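Local coordinates for protein TqaL (Neurospora crassa, PDB 7EEH) that belongs to the 2OG-Fe dioxygenase family of the cupin clan and holds an iron(III) ion in its metal site, at residues B[256-261]-B[265-270]; B[60-65]-B[194-199]; B[56-61]-B[238-243]. The protein carries 1 engineered substitution. All blocks are in the same frame, centred on the assembly; numbering follows the deposited sequence.

Contact 1: residues B[256-261]-B[265-270]; sequences SPVLPL and KEATRD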
ATOM      1  N   SER B 256       9.644  35.599  -1.457  1.00 33.94           N
ATOM      2  CA  SER B 256      10.621  36.377  -2.200  1.00 36.20           C
ATOM      3  C   SER B 256      10.132  36.600  -3.624  1.00 37.07           C
ATOM      4  O   SER B 256       9.312  35.831  -4.130  1.00 30.20           O
ATOM      5  CB  SER B 256      11.969  35.660  -2.203  1.00 35.76           C
ATOM      6  OG  SER B 256      11.984  34.603  -3.140  1.00 34.16           O
ATOM      7  N   PRO B 257      10.606  37.652  -4.299  1.00 39.82           N
ATOM      8  CA  PRO B 257      10.105  37.948  -5.651  1.00 33.52           C
ATOM      9  C   PRO B 257      10.426  36.845  -6.646  1.00 35.54           C
ATOM     10  O   PRO B 257      11.440  36.153  -6.539  1.00 35.62           O
ATOM     11  CB  PRO B 257      10.836  39.245  -6.026  1.00 34.21           C
ATOM     12  CG  PRO B 257      11.290  39.823  -4.730  1.00 41.29           C
ATOM     13  CD  PRO B 257      11.570  38.665  -3.837  1.00 38.24           C
ATOM     14  N   VAL B 258       9.552  36.702  -7.644  1.00 34.71           N
ATOM     15  CA  VAL B 258       9.887  35.880  -8.799  1.00 36.52           C
ATOM     16  C   VAL B 258      11.072  36.500  -9.520  1.00 37.66           C
ATOM     17  O   VAL B 258      11.101  37.710  -9.775  1.00 39.96           O
ATOM     18  CB  VAL B 258       8.682  35.747  -9.739  1.00 37.97           C
ATOM     19  CG1 VAL B 258       9.057  34.913 -10.954  1.00 37.30           C
ATOM     20  CG2 VAL B 258       7.513  35.130  -9.013  1.00 36.30           C
ATOM     21  N   LEU B 259      12.058  35.671  -9.855  1.00 38.96           N
ATOM     22  CA  LEU B 259      13.208  36.108 -10.635  1.00 41.64           C
ATOM     23  C   LEU B 259      13.131  35.524 -12.035  1.00 41.13           C
ATOM     24  O   LEU B 259      12.918  34.314 -12.186  1.00 38.32           O
ATOM     25  CB  LEU B 259      14.523  35.682  -9.971  1.00 40.46           C
ATOM     26  CG  LEU B 259      14.863  36.368  -8.652  1.00 41.44           C
ATOM     27  CD1 LEU B 259      16.100  35.734  -8.040  1.00 43.91           C
ATOM     28  CD2 LEU B 259      15.055  37.857  -8.839  1.00 41.73           C
ATOM     29  N   PRO B 260      13.296  36.337 -13.077  1.00 43.74           N
ATOM     30  CA  PRO B 260      13.221  35.799 -14.435  1.00 41.71           C
ATOM     31  C   PRO B 260      14.521  35.116 -14.821  1.00 44.15           C
ATOM     32  O   PRO B 260      15.616  35.597 -14.524  1.00 47.54           O
ATOM     33  CB  PRO B 260      12.961  37.042 -15.297  1.00 40.44           C
ATOM     34  CG  PRO B 260      13.492  38.192 -14.499  1.00 43.06           C
ATOM     35  CD  PRO B 260      13.696  37.757 -13.065  1.00 41.53           C
ATOM     36  N   LEU B 261      14.388  33.967 -15.474  1.00 43.90           N
ATOM     37  CA  LEU B 261      15.553  33.272 -16.002  1.00 46.91           C
ATOM     38  C   LEU B 261      16.255  34.122 -17.055  1.00 47.17           C
ATOM     39  O   LEU B 261      17.424  34.496 -16.904  1.00 48.96           O
ATOM     40  CB  LEU B 261      15.116  31.934 -16.585  1.00 46.41           C
ATOM     41  CG  LEU B 261      16.216  31.070 -17.181  1.00 51.45           C
ATOM     42  CD1 LEU B 261      17.308  30.831 -16.152  1.00 48.72           C
ATOM     43  CD2 LEU B 261      15.625  29.765 -17.687  1.00 51.35           C
ATOM     44  N   LYS B 265      12.868  39.003 -20.702  1.00 48.79           N
ATOM     45  CA  LYS B 265      11.481  38.607 -20.902  1.00 46.09           C
ATOM     46  C   LYS B 265      10.719  38.616 -19.582  1.00 47.65           C
ATOM     47  O   LYS B 265      11.304  38.623 -18.493  1.00 41.18           O
ATOM     48  CB  LYS B 265      11.385  37.221 -21.542  1.00 46.26           C
ATOM     49  CG  LYS B 265      12.186  37.079 -22.811  1.00 49.97           C
ATOM     50  CD  LYS B 265      11.938  35.730 -23.454  1.00 53.41           C
ATOM     51  CE  LYS B 265      12.762  35.564 -24.716  1.00 57.31           C
ATOM     52  NZ  LYS B 265      12.760  34.149 -25.182  1.00 63.45           N
ATOM     53  N   GLU B 266       9.395  38.606 -19.690  1.00 43.11           N
ATOM     54  CA  GLU B 266       8.575  38.582 -18.492  1.00 45.84           C
ATOM     55  C   GLU B 266       8.568  37.184 -17.882  1.00 40.45           C
ATOM     56  O   GLU B 266       8.756  36.174 -18.567  1.00 41.13           O
ATOM     57  CB  GLU B 266       7.145  39.028 -18.797  1.00 42.09           C
ATOM     58  CG  GLU B 266       6.348  38.002 -19.588  1.00 45.49           C
ATOM     59  CD  GLU B 266       4.886  38.380 -19.733  1.00 46.86           C
ATOM     60  OE1 GLU B 266       4.547  39.553 -19.458  1.00 50.15           O
ATOM     61  OE2 GLU B 266       4.077  37.502 -20.118  1.00 49.53           O
ATOM     62  N   ALA B 267       8.355  37.136 -16.574  1.00 40.19           N
ATOM     63  CA  ALA B 267       8.189  35.881 -15.860  1.00 38.09           C
ATOM     64  C   ALA B 267       6.819  35.871 -15.194  1.00 36.83           C
ATOM     65  O   ALA B 267       6.395  36.874 -14.614  1.00 37.39           O
ATOM     66  CB  ALA B 267       9.297  35.689 -14.818  1.00 37.85           C
ATOM     67  N   THR B 268       6.126  34.737 -15.283  1.00 36.08           N
ATOM     68  CA  THR B 268       4.816  34.584 -14.664  1.00 33.80           C
ATOM     69  C   THR B 268       4.814  33.370 -13.740  1.00 29.02           C
ATOM     70  O   THR B 268       5.564  32.416 -13.946  1.00 30.87           O
ATOM     71  CB  THR B 268       3.718  34.433 -15.720  1.00 28.38           C
ATOM     72  OG1 THR B 268       3.932  33.228 -16.462  1.00 33.61           O
ATOM     73  CG2 THR B 268       3.738  35.602 -16.681  1.00 35.12           C
ATOM     74  N   ARG B 269       3.946  33.403 -12.736  1.00 23.46           N
ATOM     75  CA  ARG B 269       3.812  32.302 -11.777  1.00 25.59           C
ATOM     76  C   ARG B 269       2.336  32.139 -11.462  1.00 24.27           C
ATOM     77  O   ARG B 269       1.696  33.103 -11.032  1.00 21.73           O
ATOM     78  CB  ARG B 269       4.594  32.595 -10.496  1.00 25.39           C
ATOM     79  CG  ARG B 269       4.631  31.466  -9.457  1.00 22.62           C
ATOM     80  CD  ARG B 269       5.578  31.888  -8.354  1.00 26.57           C
ATOM     81  NE  ARG B 269       5.595  31.011  -7.188  1.00 26.71           N
ATOM     82  CZ  ARG B 269       4.942  31.231  -6.052  1.00 30.92           C
ATOM     83  NH1 ARG B 269       4.160  32.299  -5.901  1.00 30.45           N
ATOM     84  NH2 ARG B 269       5.080  30.365  -5.052  1.00 22.45           N
ATOM     85  N   ASP B 270       1.797  30.941 -11.668  1.00 21.63           N
ATOM     86  CA  ASP B 270       0.370  30.677 -11.481  1.00 19.94           C
ATOM     87  C   ASP B 270       0.152  29.871 -10.200  1.00 22.39           C
ATOM     88  O   ASP B 270       0.703  28.775 -10.059  1.00 19.13           O
ATOM     89  CB  ASP B 270      -0.205  29.926 -12.677  1.00 19.25           C
ATOM     90  CG  ASP B 270       0.034  30.655 -13.997  1.00 26.70           C
ATOM     91  OD1 ASP B 270       0.220  31.887 -13.971  1.00 23.32           O
ATOM     92  OD2 ASP B 270       0.050  29.987 -15.047  1.00 25.18           O
TER
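Val258 has chi1 near 179°, with CG1 anti to its backbone N and CG2 anti to its carbonyl carbon. This splits the two methyls between Ala267 and Arg269, two places apart on strand 267-277. CG1 lies 3.9 Å from CB of Ala267. CG2 lies 3.8 Å from CD of Arg269 and also touches the CB of that arginine. Arg269 places its CG anti to the backbone N (chi1 -175°) and runs extended as far as NE, so its aliphatic part passes obliquely by the valine while its guanidinium group is carried onward. Pro260 makes the second point of packing. Its CB sits 3.9 Å from the CB of Ala267, and the same CB is 3.9 Å from the carbonyl O of Lys265. The methyl of Ala267 thus meets both Val258 and Pro260. The backbones come nearest here, with CA of Pro260 and CA of Ala267 5.2 Å apart.

Segment 256-261 is irregular. It leaves strand 252-255, and the chain then turns back into strand 267-277 of the large sheet. Segment 256-261 is tied by backbone bonds to Val209, Ala208, Asp202 and Asn200, and Val258 also packs on Thr168 and Thr170 of the adjoining strand 158-170. The side chain of Arg269 is about 5 Å from a bound TRS molecule, probably from the crystallisation liquor, and about 10 Å from the iron ion. The contact itself is almost wholly apolar, the one polar atom being the carbonyl O of Lys265 against Pro260 CB. The aliphatic stem of Arg269 is therefore supported by the carbon of Val258, with its guanidinium group carried past the contact.

Contact 2: residues B[60-65]-B[194-199]; sequences RVSNNL and TYLGSK
Leu196 and Ser62 bury the most surface here, and Val61 adds a smaller share. The touching is done by one methyl, CD1 of Leu196. It lies 3.6 Å from OG of Ser62 and 4.3 Å from CG1 of Val61. The leucine has CG anti to its carbonyl carbon (chi1 -65°) and an extended second torsion, which carries CD1 out from strand 190-199 to the loop. The hydroxyl of Ser62 meets this methyl by packing alone. Its polar need is met elsewhere, by a hydrogen bond with OD1 of Asn165. All three touching residues are buried.

Leu196 stands at an irregular place in the large antiparallel sheet. Leu196 and Gly197 both face Asp270 on the adjoining strand 267-277, which makes a classic beta bulge. Ser62 also packs against Asp270, so the short 3-10 segment 62-63 lies close to the bulged part of the strand.

The loop is shaped locally by two backbone bonds: Asn63 N to Arg60 O (3.0 Å) and Asn64 N to Val61 O (3.2 Å). Beyond the contact, Val61 packs on Glu123 and Leu124 of helix 122-125. Near the bulge, Tyr195 OH and Ser198 OG are hydrogen-bonded at 2.8 Å. The backbone N of Gly197 lies over one face of the Tyr195 ring, displaced toward its rim.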
ATOM      1  N   ARG B  60      -4.048  25.182 -17.607  1.00 22.56           N
ATOM      2  CA  ARG B  60      -4.456  26.202 -18.560  1.00 25.93           C
ATOM      3  C   ARG B  60      -5.433  27.225 -17.999  1.00 26.41           C
ATOM      4  O   ARG B  60      -5.618  28.276 -18.625  1.00 26.31           O
ATOM      5  CB  ARG B  60      -5.115  25.559 -19.790  1.00 27.62           C
ATOM      6  CG  ARG B  60      -4.240  24.589 -20.545  1.00 33.08           C
ATOM      7  CD  ARG B  60      -5.070  23.859 -21.600  1.00 36.70           C
ATOM      8  NE  ARG B  60      -4.521  22.531 -21.862  1.00 47.90           N
ATOM      9  CZ  ARG B  60      -5.169  21.388 -21.649  1.00 43.91           C
ATOM     10  NH1 ARG B  60      -6.417  21.394 -21.185  1.00 36.70           N
ATOM     11  NH2 ARG B  60      -4.572  20.233 -21.925  1.00 47.55           N
ATOM     12  N   VAL B  61      -6.074  26.949 -16.863  1.00 23.81           N
ATOM     13  CA  VAL B  61      -7.150  27.815 -16.382  1.00 24.80           C
ATOM     14  C   VAL B  61      -6.631  29.211 -16.029  1.00 25.01           C
ATOM     15  O   VAL B  61      -7.373  30.204 -16.119  1.00 25.00           O
ATOM     16  CB  VAL B  61      -7.869  27.143 -15.190  1.00 24.29           C
ATOM     17  CG1 VAL B  61      -6.920  26.964 -14.008  1.00 24.54           C
ATOM     18  CG2 VAL B  61      -9.099  27.942 -14.785  1.00 23.69           C
ATOM     19  N   SER B  62      -5.357  29.321 -15.652  1.00 20.44           N
ATOM     20  CA  SER B  62      -4.796  30.617 -15.290  1.00 22.37           C
ATOM     21  C   SER B  62      -4.672  31.552 -16.492  1.00 24.52           C
ATOM     22  O   SER B  62      -4.419  32.750 -16.307  1.00 25.75           O
ATOM     23  CB  SER B  62      -3.423  30.416 -14.657  1.00 17.88           C
ATOM     24  OG  SER B  62      -3.546  29.728 -13.415  1.00 23.17           O
ATOM     25  N   ASN B  63      -4.820  31.031 -17.710  1.00 23.59           N
ATOM     26  CA  ASN B  63      -4.788  31.858 -18.912  1.00 26.34           C
ATOM     27  C   ASN B  63      -6.018  32.747 -19.049  1.00 24.39           C
ATOM     28  O   ASN B  63      -6.003  33.672 -19.869  1.00 23.09           O
ATOM     29  CB  ASN B  63      -4.663  30.976 -20.162  1.00 26.64           C
ATOM     30  CG  ASN B  63      -3.280  30.334 -20.300  1.00 31.04           C
ATOM     31  OD1 ASN B  63      -2.278  30.888 -19.861  1.00 30.57           O
ATOM     32  ND2 ASN B  63      -3.231  29.167 -20.934  1.00 31.40           N
ATOM     33  N   ASN B  64      -7.077  32.486 -18.278  1.00 20.21           N
ATOM     34  CA  ASN B  64      -8.349  33.186 -18.402  1.00 22.53           C
ATOM     35  C   ASN B  64      -8.661  34.057 -17.194  1.00 21.88           C
ATOM     36  O   ASN B  64      -9.835  34.361 -16.941  1.00 21.55           O
ATOM     37  CB  ASN B  64      -9.480  32.183 -18.633  1.00 24.60           C
ATOM     38  CG  ASN B  64      -9.399  31.538 -19.983  1.00 25.58           C
ATOM     39  OD1 ASN B  64      -8.865  32.128 -20.916  1.00 26.13           O
ATOM     40  ND2 ASN B  64      -9.936  30.324 -20.108  1.00 33.52           N
ATOM     41  N   LEU B  65      -7.634  34.462 -16.456  1.00 18.92           N
ATOM     42  CA  LEU B  65      -7.797  35.301 -15.279  1.00 21.87           C
ATOM     43  C   LEU B  65      -8.064  36.741 -15.702  1.00 25.20           C
ATOM     44  O   LEU B  65      -7.775  37.139 -16.833  1.00 24.44           O
ATOM     45  CB  LEU B  65      -6.558  35.221 -14.391  1.00 20.51           C
ATOM     46  CG  LEU B  65      -6.227  33.818 -13.879  1.00 19.83           C
ATOM     47  CD1 LEU B  65      -4.875  33.796 -13.160  1.00 20.37           C
ATOM     48  CD2 LEU B  65      -7.335  33.312 -12.956  1.00 21.10           C
ATOM     49  N   THR B 194      -0.889  26.344  -3.765  1.00 18.53           N
ATOM     50  CA  THR B 194      -0.668  25.237  -4.678  1.00 17.72           C
ATOM     51  C   THR B 194      -0.225  25.813  -6.013  1.00 19.28           C
ATOM     52  O   THR B 194      -0.851  26.740  -6.531  1.00 16.12           O
ATOM     53  CB  THR B 194      -1.943  24.406  -4.824  1.00 18.04           C
ATOM     54  OG1 THR B 194      -2.213  23.737  -3.580  1.00 19.19           O
ATOM     55  CG2 THR B 194      -1.823  23.375  -5.941  1.00 16.36           C
ATOM     56  N   TYR B 195       0.870  25.284  -6.541  1.00 17.59           N
ATOM     57  CA  TYR B 195       1.505  25.789  -7.746  1.00 17.52           C
ATOM     58  C   TYR B 195       0.901  25.124  -8.974  1.00 20.28           C
ATOM     59  O   TYR B 195       0.802  23.896  -9.041  1.00 20.25           O
ATOM     60  CB  TYR B 195       3.000  25.515  -7.655  1.00 18.53           C
ATOM     61  CG  TYR B 195       3.833  25.720  -8.884  1.00 20.29           C
ATOM     62  CD1 TYR B 195       3.953  24.719  -9.846  1.00 21.00           C
ATOM     63  CD2 TYR B 195       4.573  26.881  -9.046  1.00 23.27           C
ATOM     64  CE1 TYR B 195       4.763  24.894 -10.963  1.00 23.88           C
ATOM     65  CE2 TYR B 195       5.381  27.067 -10.156  1.00 23.60           C
ATOM     66  CZ  TYR B 195       5.470  26.073 -11.106  1.00 23.73           C
ATOM     67  OH  TYR B 195       6.285  26.261 -12.198  1.00 28.05           O
ATOM     68  N   LEU B 196       0.498  25.935  -9.943  1.00 16.73           N
ATOM     69  CA  LEU B 196      -0.065  25.410 -11.178  1.00 18.71           C
ATOM     70  C   LEU B 196       0.913  25.424 -12.344  1.00 21.54           C
ATOM     71  O   LEU B 196       0.825  24.551 -13.213  1.00 23.52           O
ATOM     72  CB  LEU B 196      -1.315  26.204 -11.579  1.00 16.85           C
ATOM     73  CG  LEU B 196      -2.502  26.091 -10.625  1.00 21.35           C
ATOM     74  CD1 LEU B 196      -3.696  26.897 -11.185  1.00 22.01           C
ATOM     75  CD2 LEU B 196      -2.836  24.604 -10.415  1.00 17.32           C
ATOM     76  N   GLY B 197       1.808  26.399 -12.397  1.00 21.17           N
ATOM     77  CA  GLY B 197       2.762  26.500 -13.484  1.00 22.33           C
ATOM     78  C   GLY B 197       3.493  27.824 -13.395  1.00 25.29           C
ATOM     79  O   GLY B 197       3.221  28.653 -12.522  1.00 21.42           O
ATOM     80  N   SER B 198       4.427  28.010 -14.326  1.00 28.31           N
ATOM     81  CA  SER B 198       5.175  29.258 -14.432  1.00 31.59           C
ATOM     82  C   SER B 198       5.805  29.373 -15.820  1.00 34.08           C
ATOM     83  O   SER B 198       5.795  28.426 -16.607  1.00 30.86           O
ATOM     84  CB  SER B 198       6.249  29.344 -13.363  1.00 30.53           C
ATOM     85  OG  SER B 198       7.313  28.455 -13.649  1.00 34.90           O
ATOM     86  N   LYS B 199       6.384  30.547 -16.088  1.00 37.23           N
ATOM     87  CA  LYS B 199       6.972  30.880 -17.389  1.00 37.56           C
ATOM     88  C   LYS B 199       8.199  31.753 -17.167  1.00 40.19           C
ATOM     89  O   LYS B 199       8.082  32.834 -16.580  1.00 40.29           O
ATOM     90  CB  LYS B 199       5.963  31.611 -18.277  1.00 37.05           C
ATOM     91  CG  LYS B 199       6.283  31.604 -19.785  1.00 45.14           C
ATOM     92  CD  LYS B 199       5.270  32.457 -20.582  1.00 43.65           C
ATOM     93  CE  LYS B 199       5.445  33.964 -20.321  1.00 43.29           C
ATOM     94  NZ  LYS B 199       4.551  34.832 -21.150  1.00 43.29           N
TER

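Contact 3: residues B[56-61]-B[238-243]; sequences DALQRV and RHFLDT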
ATOM      1  N   ASP B  56      -4.798  18.040 -16.445  1.00 25.89           N
ATOM      2  CA  ASP B  56      -4.239  18.773 -17.579  1.00 26.70           C
ATOM      3  C   ASP B  56      -4.849  20.165 -17.682  1.00 25.80           C
ATOM      4  O   ASP B  56      -4.135  21.162 -17.822  1.00 25.12           O
ATOM      5  CB  ASP B  56      -4.494  18.015 -18.884  1.00 29.92           C
ATOM      6  CG  ASP B  56      -3.592  16.831 -19.056  1.00 35.66           C
ATOM      7  OD1 ASP B  56      -2.513  16.802 -18.430  1.00 40.03           O
ATOM      8  OD2 ASP B  56      -3.969  15.920 -19.822  1.00 40.58           O
ATOM      9  N   ALA B  57      -6.176  20.246 -17.637  1.00 24.66           N
ATOM     10  CA  ALA B  57      -6.853  21.527 -17.814  1.00 29.42           C
ATOM     11  C   ALA B  57      -6.527  22.511 -16.702  1.00 28.02           C
ATOM     12  O   ALA B  57      -6.636  23.728 -16.906  1.00 26.11           O
ATOM     13  CB  ALA B  57      -8.364  21.318 -17.892  1.00 29.56           C
ATOM     14  N   LEU B  58      -6.137  22.016 -15.528  1.00 21.31           N
ATOM     15  CA  LEU B  58      -5.722  22.899 -14.447  1.00 24.14           C
ATOM     16  C   LEU B  58      -4.469  23.689 -14.805  1.00 18.65           C
ATOM     17  O   LEU B  58      -4.238  24.762 -14.243  1.00 21.08           O
ATOM     18  CB  LEU B  58      -5.501  22.070 -13.173  1.00 22.50           C
ATOM     19  CG  LEU B  58      -5.799  22.687 -11.815  1.00 25.37           C
ATOM     20  CD1 LEU B  58      -7.183  23.291 -11.786  1.00 19.18           C
ATOM     21  CD2 LEU B  58      -5.614  21.623 -10.695  1.00 22.62           C
ATOM     22  N   GLN B  59      -3.669  23.201 -15.744  1.00 22.56           N
ATOM     23  CA  GLN B  59      -2.487  23.938 -16.166  1.00 23.51           C
ATOM     24  C   GLN B  59      -2.784  25.028 -17.195  1.00 25.20           C
ATOM     25  O   GLN B  59      -1.860  25.746 -17.596  1.00 21.82           O
ATOM     26  CB  GLN B  59      -1.451  22.951 -16.698  1.00 25.26           C
ATOM     27  CG  GLN B  59      -0.897  22.134 -15.549  1.00 27.66           C
ATOM     28  CD  GLN B  59       0.038  21.045 -15.973  1.00 30.14           C
ATOM     29  OE1 GLN B  59       1.221  21.281 -16.181  1.00 35.96           O
ATOM     30  NE2 GLN B  59      -0.480  19.832 -16.069  1.00 33.33           N
ATOM     31  N   ARG B  60      -4.048  25.182 -17.607  1.00 22.56           N
ATOM     32  CA  ARG B  60      -4.456  26.202 -18.560  1.00 25.93           C
ATOM     33  C   ARG B  60      -5.433  27.225 -17.999  1.00 26.41           C
ATOM     34  O   ARG B  60      -5.618  28.276 -18.625  1.00 26.31           O
ATOM     35  CB  ARG B  60      -5.115  25.559 -19.790  1.00 27.62           C
ATOM     36  CG  ARG B  60      -4.240  24.589 -20.545  1.00 33.08           C
ATOM     37  CD  ARG B  60      -5.070  23.859 -21.600  1.00 36.70           C
ATOM     38  NE  ARG B  60      -4.521  22.531 -21.862  1.00 47.90           N
ATOM     39  CZ  ARG B  60      -5.169  21.388 -21.649  1.00 43.91           C
ATOM     40  NH1 ARG B  60      -6.417  21.394 -21.185  1.00 36.70           N
ATOM     41  NH2 ARG B  60      -4.572  20.233 -21.925  1.00 47.55           N
ATOM     42  N   VAL B  61      -6.074  26.949 -16.863  1.00 23.81           N
ATOM     43  CA  VAL B  61      -7.150  27.815 -16.382  1.00 24.80           C
ATOM     44  C   VAL B  61      -6.631  29.211 -16.029  1.00 25.01           C
ATOM     45  O   VAL B  61      -7.373  30.204 -16.119  1.00 25.00           O
ATOM     46  CB  VAL B  61      -7.869  27.143 -15.190  1.00 24.29           C
ATOM     47  CG1 VAL B  61      -6.920  26.964 -14.008  1.00 24.54           C
ATOM     48  CG2 VAL B  61      -9.099  27.942 -14.785  1.00 23.69           C
ATOM     49  N   ARG B 238       8.024  24.522  -7.387  1.00 21.44           N
ATOM     50  CA  ARG B 238       8.635  24.454  -8.715  1.00 26.95           C
ATOM     51  C   ARG B 238       7.906  23.548  -9.690  1.00 22.30           C
ATOM     52  O   ARG B 238       8.090  23.711 -10.896  1.00 24.37           O
ATOM     53  CB  ARG B 238      10.101  23.986  -8.625  1.00 31.08           C
ATOM     54  CG  ARG B 238      10.862  24.492  -7.402  1.00 35.18           C
ATOM     55  CD  ARG B 238      12.105  23.664  -7.096  1.00 38.19           C
ATOM     56  NE  ARG B 238      12.832  23.324  -8.305  1.00 43.07           N
ATOM     57  CZ  ARG B 238      14.147  23.146  -8.362  1.00 55.02           C
ATOM     58  NH1 ARG B 238      14.879  23.278  -7.264  1.00 54.02           N
ATOM     59  NH2 ARG B 238      14.728  22.839  -9.521  1.00 50.30           N
ATOM     60  N   HIS B 239       7.107  22.599  -9.239  1.00 22.57           N
ATOM     61  CA  HIS B 239       6.513  21.607 -10.115  1.00 23.03           C
ATOM     62  C   HIS B 239       5.015  21.549  -9.872  1.00 23.01           C
ATOM     63  O   HIS B 239       4.540  21.742  -8.744  1.00 20.44           O
ATOM     64  CB  HIS B 239       7.142  20.218  -9.890  1.00 25.93           C
ATOM     65  CG  HIS B 239       8.634  20.197 -10.047  1.00 26.65           C
ATOM     66  ND1 HIS B 239       9.491  19.931  -8.999  1.00 29.43           N
ATOM     67  CD2 HIS B 239       9.421  20.417 -11.128  1.00 29.34           C
ATOM     68  CE1 HIS B 239      10.740  19.980  -9.429  1.00 28.47           C
ATOM     69  NE2 HIS B 239      10.725  20.276 -10.715  1.00 32.46           N
ATOM     70  N   PHE B 240       4.286  21.277 -10.954  1.00 19.68           N
ATOM     71  CA  PHE B 240       2.835  21.197 -10.962  1.00 20.76           C
ATOM     72  C   PHE B 240       2.299  20.511  -9.710  1.00 22.99           C
ATOM     73  O   PHE B 240       2.599  19.343  -9.452  1.00 20.93           O
ATOM     74  CB  PHE B 240       2.373  20.434 -12.215  1.00 19.66           C
ATOM     75  CG  PHE B 240       0.892  20.230 -12.284  1.00 21.64           C
ATOM     76  CD1 PHE B 240       0.034  21.317 -12.250  1.00 22.62           C
ATOM     77  CD2 PHE B 240       0.356  18.958 -12.396  1.00 23.45           C
ATOM     78  CE1 PHE B 240      -1.335  21.149 -12.305  1.00 22.96           C
ATOM     79  CE2 PHE B 240      -1.018  18.765 -12.466  1.00 24.72           C
ATOM     80  CZ  PHE B 240      -1.872  19.870 -12.417  1.00 25.42           C
ATOM     81  N   LEU B 241       1.522  21.255  -8.928  1.00 18.71           N
ATOM     82  CA  LEU B 241       0.773  20.834  -7.741  1.00 19.33           C
ATOM     83  C   LEU B 241       1.634  20.743  -6.485  1.00 19.76           C
ATOM     84  O   LEU B 241       1.130  20.254  -5.473  1.00 18.91           O
ATOM     85  CB  LEU B 241       0.041  19.497  -7.932  1.00 19.73           C
ATOM     86  CG  LEU B 241      -1.093  19.494  -8.968  1.00 24.53           C
ATOM     87  CD1 LEU B 241      -1.690  18.101  -9.117  1.00 24.02           C
ATOM     88  CD2 LEU B 241      -2.169  20.504  -8.582  1.00 22.31           C
ATOM     89  N   ASP B 242       2.899  21.173  -6.515  1.00 17.63           N
ATOM     90  CA  ASP B 242       3.594  21.516  -5.281  1.00 20.40           C
ATOM     91  C   ASP B 242       2.662  22.321  -4.375  1.00 18.87           C
ATOM     92  O   ASP B 242       2.077  23.320  -4.809  1.00 18.60           O
ATOM     93  CB  ASP B 242       4.850  22.334  -5.583  1.00 18.14           C
ATOM     94  CG  ASP B 242       6.050  21.468  -6.031  1.00 23.09           C
ATOM     95  OD1 ASP B 242       5.962  20.216  -6.037  1.00 20.88           O
ATOM     96  OD2 ASP B 242       7.095  22.065  -6.359  1.00 20.47           O
ATOM     97  N   THR B 243       2.529  21.887  -3.120  1.00 15.92           N
ATOM     98  CA  THR B 243       1.529  22.434  -2.202  1.00 15.94           C
ATOM     99  C   THR B 243       2.124  22.652  -0.817  1.00 20.17           C
ATOM    100  O   THR B 243       2.682  21.724  -0.218  1.00 18.31           O
ATOM    101  CB  THR B 243       0.304  21.508  -2.091  1.00 19.39           C
ATOM    102  OG1 THR B 243      -0.409  21.484  -3.338  1.00 18.91           O
ATOM    103  CG2 THR B 243      -0.644  22.007  -1.022  1.00 20.23           C
TER
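Gln59 lays its side chain over one face of the Phe240 ring. Its amide is stacked on the ring, with the two planes 16° apart. NE2 sits above the ring centre, 3.7 Å from the plane. The methylene takes part too: CG of Gln59 is 3.4 Å from CE1 of Phe240. The glutamine chain is extended beyond CG, which lets methylene and amide lie across the same face. CG of Leu241 covers the opposite face, 3.4 Å above the plane. The ring is thus held between a polar amide and the leucine that follows it in the chain. Phe240 has CG anti to its backbone N (chi1 177°), and its ring projects toward Leu58 and Gln59. There CB of Leu58 meets the ring edge, 4.3 Å from CZ of Phe240. Leu58 also reaches Leu241: their CD2 methyls are 4.2 Å apart, and the two side chains cross at about a right angle.

Phe240 and Leu241 are the two central residues of a type II beta turn from His239 to Asp242, closed by Asp242 N to His239 O at 2.8 Å. The carboxylate of Asp242 braces it. OD2 accepts from Arg238 N at 2.8 Å on its anti side, and from His239 N, which approaches from above the carboxylate plane. Leu241 packs further on Met41, Val42 and Leu45 of helix 38-48. His239 packs on Thr30 of the second subunit. The turn therefore joins helices 38-48 and 52-58 just ahead of strand 243-247. Across the contact the interaction is amide-on-ring stacking plus aliphatic packing. The near-parallel amide and the leucine probably hold the ring's orientation from both faces, by dispersion and not by directed bonds.

Overall arrangement
Contacts 2 and 3 lie side by side, their centres 7 Å apart. Contact 3 starts on helix 52-58 and contact 2 just after it; they share Arg60 and Val61. They also meet through Tyr195, whose backbone is hydrogen-bonded to Leu241 and Asp242. Contact 1 comes later in the chain, its centre 13 Å from that of contact 2 and 16 Å from that of contact 3. It joins contact 2 where strands 190-199 and 267-277 pair. Together they fasten helix 52-58 and loops, including that after strand 252-255, around the large sheet. Its antiparallel strands are consistent with the cupin jelly roll. Iron ligands His184 and Asp186 precede strand 190-199; His253 lies on strand 252-255.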